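Local coordinates for encapsidation protein (Bacillus phage phi29, PDB 5HD9) that probably powers the packaging of viral DNA into the phage prohead, as the ATPase of the packaging motor, with this N-terminal domain adopting an ASCE fold, at residues L16-I20 with Y163-L169. Sequence-based numbering, arbitrary orientation.
Sequences LNFVI and YFLFFNL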
ATOM      1  N   LEU A  16      -6.518   7.778   2.928  1.00 12.32           N
ATOM      2  CA  LEU A  16      -6.872   6.495   2.326  1.00 14.60           C
ATOM      3  C   LEU A  16      -6.916   6.626   0.803  1.00 11.53           C
ATOM      4  O   LEU A  16      -7.583   7.507   0.267  1.00 13.29           O
ATOM      5  CB  LEU A  16      -8.218   6.013   2.877  1.00 19.42           C
ATOM      6  CG  LEU A  16      -8.469   4.515   3.077  1.00 29.66           C
ATOM      7  CD1 LEU A  16      -7.337   3.813   3.811  1.00 30.95           C
ATOM      8  CD2 LEU A  16      -9.772   4.331   3.840  1.00 36.62           C
ATOM      9  N   ASN A  17      -6.181   5.757   0.116  1.00 10.60           N
ATOM     10  CA  ASN A  17      -6.068   5.808  -1.340  1.00 13.13           C
ATOM     11  C   ASN A  17      -6.245   4.429  -1.962  1.00 10.63           C
ATOM     12  O   ASN A  17      -5.670   3.447  -1.487  1.00 10.41           O
ATOM     13  CB  ASN A  17      -4.711   6.383  -1.758  1.00 14.68           C
ATOM     14  CG  ASN A  17      -4.438   7.746  -1.154  1.00 12.47           C
ATOM     15  OD1 ASN A  17      -4.736   8.775  -1.760  1.00 13.73           O
ATOM     16  ND2 ASN A  17      -3.860   7.760   0.040  1.00 10.80           N
ATOM     17  N   PHE A  18      -7.042   4.365  -3.028  1.00 10.66           N
ATOM     18  CA  PHE A  18      -7.270   3.121  -3.757  1.00 11.27           C
ATOM     19  C   PHE A  18      -6.916   3.300  -5.233  1.00 11.85           C
ATOM     20  O   PHE A  18      -7.579   4.046  -5.946  1.00 15.24           O
ATOM     21  CB  PHE A  18      -8.728   2.671  -3.625  1.00 13.38           C
ATOM     22  CG  PHE A  18      -9.227   2.627  -2.206  1.00 12.27           C
ATOM     23  CD1 PHE A  18      -9.842   3.730  -1.641  1.00 12.40           C
ATOM     24  CD2 PHE A  18      -9.090   1.480  -1.443  1.00 13.48           C
ATOM     25  CE1 PHE A  18     -10.306   3.695  -0.339  1.00 10.85           C
ATOM     26  CE2 PHE A  18      -9.551   1.440  -0.139  1.00 14.02           C
ATOM     27  CZ  PHE A  18     -10.162   2.552   0.410  1.00 11.64           C
ATOM     28  N   VAL A  19      -5.868   2.614  -5.682  1.00 11.62           N
ATOM     29  CA  VAL A  19      -5.487   2.626  -7.092  1.00 12.65           C
ATOM     30  C   VAL A  19      -5.881   1.290  -7.711  1.00 15.24           C
ATOM     31  O   VAL A  19      -5.362   0.241  -7.319  1.00 15.09           O
ATOM     32  CB  VAL A  19      -3.981   2.875  -7.279  1.00 13.30           C
ATOM     33  CG1 VAL A  19      -3.667   3.150  -8.742  1.00 14.44           C
ATOM     34  CG2 VAL A  19      -3.525   4.047  -6.412  1.00 11.89           C
ATOM     35  N   ILE A  20      -6.802   1.331  -8.670  1.00 15.20           N
ATOM     36  CA  ILE A  20      -7.410   0.113  -9.196  1.00 17.80           C
ATOM     37  C   ILE A  20      -7.363   0.060 -10.718  1.00 21.67           C
ATOM     38  O   ILE A  20      -7.070   1.056 -11.382  1.00 21.64           O
ATOM     39  CB  ILE A  20      -8.869  -0.024  -8.718  1.00 20.85           C
ATOM     40  CG1 ILE A  20      -9.730   1.122  -9.262  1.00 19.26           C
ATOM     41  CG2 ILE A  20      -8.911  -0.060  -7.191  1.00 21.56           C
ATOM     42  CD1 ILE A  20     -11.202   1.008  -8.909  1.00 18.42           C
ATOM     43  N   TYR A 163     -14.357  -2.255   1.082  1.00 17.56           N
ATOM     44  CA  TYR A 163     -13.842  -0.939   1.439  1.00 16.98           C
ATOM     45  C   TYR A 163     -14.699   0.169   0.838  1.00 14.90           C
ATOM     46  O   TYR A 163     -15.074   1.113   1.531  1.00 17.98           O
ATOM     47  CB  TYR A 163     -12.379  -0.803   0.999  1.00 12.75           C
ATOM     48  CG  TYR A 163     -11.471  -1.721   1.783  1.00 14.16           C
ATOM     49  CD1 TYR A 163     -11.263  -3.033   1.384  1.00 16.96           C
ATOM     50  CD2 TYR A 163     -10.853  -1.285   2.947  1.00 13.95           C
ATOM     51  CE1 TYR A 163     -10.451  -3.880   2.111  1.00 17.53           C
ATOM     52  CE2 TYR A 163     -10.039  -2.124   3.680  1.00 17.06           C
ATOM     53  CZ  TYR A 163      -9.841  -3.420   3.257  1.00 17.94           C
ATOM     54  OH  TYR A 163      -9.036  -4.261   3.987  1.00 17.82           O
ATOM     55  N   PHE A 164     -15.027   0.053  -0.444  1.00 14.08           N
ATOM     56  CA  PHE A 164     -15.861   1.059  -1.091  1.00 16.20           C
ATOM     57  C   PHE A 164     -17.244   1.093  -0.438  1.00 17.65           C
ATOM     58  O   PHE A 164     -17.809   2.164  -0.205  1.00 17.67           O
ATOM     59  CB  PHE A 164     -15.994   0.785  -2.592  1.00 18.65           C
ATOM     60  CG  PHE A 164     -14.724   1.006  -3.376  1.00 15.64           C
ATOM     61  CD1 PHE A 164     -13.508   1.192  -2.739  1.00 13.91           C
ATOM     62  CD2 PHE A 164     -14.757   1.035  -4.762  1.00 17.75           C
ATOM     63  CE1 PHE A 164     -12.349   1.392  -3.470  1.00 14.17           C
ATOM     64  CE2 PHE A 164     -13.603   1.236  -5.495  1.00 16.67           C
ATOM     65  CZ  PHE A 164     -12.398   1.415  -4.848  1.00 15.10           C
ATOM     66  N   LEU A 165     -17.784  -0.085  -0.145  1.00 18.06           N
ATOM     67  CA  LEU A 165     -19.085  -0.185   0.503  1.00 20.42           C
ATOM     68  C   LEU A 165     -19.049   0.430   1.898  1.00 20.17           C
ATOM     69  O   LEU A 165     -19.932   1.201   2.271  1.00 21.67           O
ATOM     70  CB  LEU A 165     -19.529  -1.644   0.592  1.00 22.30           C
ATOM     71  CG  LEU A 165     -19.809  -2.362  -0.729  1.00 23.73           C
ATOM     72  CD1 LEU A 165     -20.115  -3.828  -0.468  1.00 26.02           C
ATOM     73  CD2 LEU A 165     -20.952  -1.700  -1.479  1.00 25.90           C
ATOM     74  N   PHE A 166     -18.017   0.085   2.661  1.00 19.06           N
ATOM     75  CA  PHE A 166     -17.911   0.514   4.053  1.00 20.00           C
ATOM     76  C   PHE A 166     -17.839   2.037   4.146  1.00 19.32           C
ATOM     77  O   PHE A 166     -18.525   2.649   4.964  1.00 20.31           O
ATOM     78  CB  PHE A 166     -16.683  -0.127   4.711  1.00 20.54           C
ATOM     79  CG  PHE A 166     -16.595   0.096   6.195  1.00 23.90           C
ATOM     80  CD1 PHE A 166     -16.066   1.269   6.704  1.00 25.27           C
ATOM     81  CD2 PHE A 166     -17.031  -0.875   7.080  1.00 29.02           C
ATOM     82  CE1 PHE A 166     -15.982   1.470   8.069  1.00 29.90           C
ATOM     83  CE2 PHE A 166     -16.949  -0.678   8.444  1.00 32.97           C
ATOM     84  CZ  PHE A 166     -16.422   0.496   8.939  1.00 32.27           C
ATOM     85  N   PHE A 167     -17.023   2.641   3.286  1.00 17.10           N
ATOM     86  CA  PHE A 167     -16.795   4.084   3.321  1.00 17.62           C
ATOM     87  C   PHE A 167     -17.776   4.871   2.451  1.00 19.58           C
ATOM     88  O   PHE A 167     -17.711   6.098   2.391  1.00 21.66           O
ATOM     89  CB  PHE A 167     -15.360   4.390   2.890  1.00 16.19           C
ATOM     90  CG  PHE A 167     -14.321   3.821   3.817  1.00 17.33           C
ATOM     91  CD1 PHE A 167     -14.203   4.287   5.114  1.00 23.03           C
ATOM     92  CD2 PHE A 167     -13.462   2.822   3.391  1.00 18.13           C
ATOM     93  CE1 PHE A 167     -13.251   3.767   5.970  1.00 25.68           C
ATOM     94  CE2 PHE A 167     -12.507   2.297   4.241  1.00 20.49           C
ATOM     95  CZ  PHE A 167     -12.400   2.771   5.533  1.00 24.28           C
ATOM     96  N   ASN A 168     -18.683   4.162   1.787  1.00 17.84           N
ATOM     97  CA  ASN A 168     -19.700   4.792   0.946  1.00 17.29           C
ATOM     98  C   ASN A 168     -19.066   5.514  -0.237  1.00 16.59           C
ATOM     99  O   ASN A 168     -19.384   6.669  -0.525  1.00 15.92           O
ATOM    100  CB  ASN A 168     -20.558   5.763   1.763  1.00 20.19           C
ATOM    101  CG  ASN A 168     -21.819   6.186   1.032  1.00 22.80           C
ATOM    102  OD1 ASN A 168     -22.152   5.644  -0.024  1.00 19.61           O
ATOM    103  ND2 ASN A 168     -22.531   7.156   1.594  1.00 27.17           N
ATOM    104  N   LEU A 169     -18.166   4.810  -0.917  1.00 15.21           N
ATOM    105  CA  LEU A 169     -17.498   5.327  -2.101  1.00 16.61           C
ATOM    106  C   LEU A 169     -18.080   4.671  -3.352  1.00 18.04           C
ATOM    107  O   LEU A 169     -18.006   3.453  -3.510  1.00 17.94           O
ATOM    108  CB  LEU A 169     -15.990   5.075  -2.018  1.00 14.14           C
ATOM    109  CG  LEU A 169     -15.344   5.484  -0.690  1.00 13.56           C
ATOM    110  CD1 LEU A 169     -13.889   5.062  -0.645  1.00 15.14           C
ATOM    111  CD2 LEU A 169     -15.472   6.981  -0.464  1.00 12.72           C
TER
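F18, on strand 16-19, meets F164 of helix 162-167 in a T-shaped pair: the rim of the F164 ring is turned to one face of F18, with planes at 79° and centroids 5.2 Å apart. Within this pair F164 CE1 comes closest, 3.6 Å from F18 CG and displaced from the middle of the ring. With CG of F18 anti to its carbonyl carbon (chi1 -51°), the ring projects from the sheet toward the helix. Around it, Y163 CB lies 3.8 Å from F18 CE2, and L169 CD1 comes within 3.8 Å of F18 CE1. The buried Y163 hydroxyl is satisfied by a hydrogen bond to E130 of helix 130-141. Just past the end of the strand, I20 sends its extended chain (chi2 176°) to the F164 edge, where CD1 stands 4.2 Å from F164 CE2. I185 of strand 183-186 also touches both I20 and F164, and F117 meets the F18 ring.

The more open side is at F167, which is partly exposed. One close contact persists there, L16 CD2 over one face of its ring, 3.4 Å from F167 CE2 (CH-pi), whereas F18 CZ reaches F167 CD2 only at 4.5 Å. Here the helix ends in a Schellman motif: N168 has positive phi, L169 N bonds back to F164 O at 2.8 Å, and the turn brings L169 back toward the strand. With no hydrogen bond between 16-20 and 163-169, apolar contact alone joins the helix to the strand leading into the probable Walker A loop: one edge-to-face ring pair, one CH-pi contact and aliphatic packing.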